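Local coordinates for uncharacterized protein (Acidithiobacillus ferrooxidans, PDB 3LUU) that is of unknown function but binds a zinc ion and belongs to the gamma-butyrobetaine hydroxylase-like N-terminal domain family, at residues His63-Glu68 and His80-His85. Residues are numbered along the deposited sequence; the frame is centred on the assembly and turned at random. Where two conformers were deposited one is given.
Sequences HVSVVE and HFSDGH
A classic beta bulge marks the antiparallel hairpin of strands 66-72 and 76-81, where Val67 and Glu68 together face His80. The carbonyl O of His80 takes the amide N of Val67 at 2.7 Å and, weakly, that of Glu68, while His80 N returns a nearly straight bond (179°) to Glu68 O. Val67 has its backbone turned toward helical angles by the bulge; with CG1 anti to the carbonyl carbon (chi1 -62°), CG2 is left between the backbone N and that carbon, which presses this methyl tightly against His80 O, at 3.1 Å.

Beyond the bulge Val66 and Phe81 form a non-hydrogen-bonded pair, the two side chains crossing at a slant, Val66 CG2 3.5 Å from Phe81 CE1. These apolar residues suit the buried side of the hairpin, beneath Phe35 and Arg39 of helix 35-40.

Before the strand begins, a side chain stands in for a backbone acceptor: Ser82 is small enough to bring OG within 2.9 Å of Ser65 N, nearly in line with N-H (172°), and Ser82 N bonds Ser65 O. Val64 CG1 lies 3.9 Å from Phe81 CB and 3.8 Å from Asp83 OD1; an alanine here would probably leave a gap beside Phe81 CB and the Asp83 carboxylate, which Arg39 and Lys61 hold by salt bridges. At Gly84 a CB would jam against Asp83 O, so glycine suits the type I turn Phe81 to Gly84, which carries the chain out of this classic-bulged beta hairpin.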
# COMPACT_ATOMS: atom_id res chain seq x y z
N HIS A 63 -5.89 -12.08 7.12
CA HIS A 63 -4.81 -12.27 8.08
C HIS A 63 -3.43 -11.97 7.51
O HIS A 63 -2.43 -12.09 8.22
CB HIS A 63 -4.89 -13.66 8.70
CG HIS A 63 -5.93 -13.74 9.80
ND1 HIS A 63 -7.07 -14.52 9.70
CD2 HIS A 63 -6.00 -13.13 11.00
CE1 HIS A 63 -7.79 -14.39 10.80
NE2 HIS A 63 -7.17 -13.55 11.60
N VAL A 64 -3.37 -11.48 6.27
CA VAL A 64 -2.07 -11.20 5.65
C VAL A 64 -1.51 -9.87 6.20
O VAL A 64 -2.28 -8.94 6.55
CB VAL A 64 -2.19 -11.31 4.10
CG1 VAL A 64 -0.92 -10.97 3.41
CG2 VAL A 64 -2.64 -12.81 3.73
N SER A 65 -0.18 -9.82 6.40
CA SER A 65 0.44 -8.58 6.80
C SER A 65 1.53 -8.15 5.83
O SER A 65 2.03 -8.95 5.05
CB SER A 65 0.99 -8.67 8.23
OG SER A 65 2.10 -9.54 8.28
N VAL A 66 1.85 -6.86 5.85
CA VAL A 66 2.99 -6.32 5.13
C VAL A 66 4.19 -6.48 6.07
O VAL A 66 4.24 -5.92 7.17
CB VAL A 66 2.77 -4.86 4.72
CG1 VAL A 66 4.04 -4.27 4.16
CG2 VAL A 66 1.62 -4.79 3.69
N VAL A 67 5.13 -7.29 5.64
CA VAL A 67 6.33 -7.56 6.42
C VAL A 67 7.45 -6.56 6.14
O VAL A 67 8.24 -6.27 7.03
CB VAL A 67 6.78 -9.02 6.27
CG1 VAL A 67 5.67 -9.91 6.82
CG2 VAL A 67 7.12 -9.37 4.85
N GLU A 68 7.48 -5.99 4.93
CA GLU A 68 8.44 -4.97 4.60
C GLU A 68 7.96 -4.09 3.47
O GLU A 68 7.21 -4.53 2.63
CB GLU A 68 9.77 -5.61 4.20
CG GLU A 68 10.95 -4.70 4.50
CD GLU A 68 12.28 -5.39 4.38
OE1 GLU A 68 12.32 -6.63 4.13
OE2 GLU A 68 13.30 -4.68 4.52
N HIS A 80 6.26 -6.45 0.66
CA HIS A 80 6.45 -7.88 0.92
C HIS A 80 5.39 -8.33 1.91
O HIS A 80 5.25 -7.75 2.99
CB HIS A 80 7.84 -8.17 1.47
CG HIS A 80 8.94 -7.78 0.55
ND1 HIS A 80 9.70 -8.71 -0.13
CD2 HIS A 80 9.38 -6.57 0.14
CE1 HIS A 80 10.57 -8.08 -0.89
NE2 HIS A 80 10.40 -6.78 -0.74
N PHE A 81 4.66 -9.37 1.54
CA PHE A 81 3.54 -9.85 2.32
C PHE A 81 3.87 -11.16 3.04
O PHE A 81 4.79 -11.89 2.66
CB PHE A 81 2.31 -10.04 1.42
CG PHE A 81 1.77 -8.75 0.84
CD1 PHE A 81 0.92 -7.94 1.58
CD2 PHE A 81 2.06 -8.39 -0.46
CE1 PHE A 81 0.40 -6.76 1.04
CE2 PHE A 81 1.55 -7.21 -1.02
CZ PHE A 81 0.71 -6.40 -0.25
N SER A 82 3.09 -11.43 4.08
CA SER A 82 3.32 -12.58 4.94
C SER A 82 2.90 -13.93 4.31
O SER A 82 3.29 -14.98 4.80
CB SER A 82 2.63 -12.35 6.28
OG SER A 82 1.24 -12.34 6.13
N ASP A 83 2.12 -13.90 3.22
CA ASP A 83 1.84 -15.12 2.45
C ASP A 83 2.92 -15.46 1.37
O ASP A 83 2.69 -16.36 0.58
CB ASP A 83 0.42 -15.07 1.84
CG ASP A 83 0.21 -13.91 0.88
OD1 ASP A 83 1.05 -12.99 0.82
OD2 ASP A 83 -0.77 -13.93 0.14
N GLY A 84 4.09 -14.79 1.38
CA GLY A 84 5.22 -15.04 0.41
C GLY A 84 5.23 -14.11 -0.81
O GLY A 84 6.22 -14.00 -1.57
N HIS A 85 4.11 -13.43 -1.01
CA HIS A 85 3.97 -12.61 -2.20
C HIS A 85 4.72 -11.29 -2.00
O HIS A 85 4.63 -10.63 -0.97
CB HIS A 85 2.51 -12.55 -2.62
CG HIS A 85 1.97 -13.90 -3.03
ND1 HIS A 85 2.07 -14.37 -4.32
CD2 HIS A 85 1.43 -14.90 -2.30
CE1 HIS A 85 1.55 -15.59 -4.38
NE2 HIS A 85 1.16 -15.93 -3.16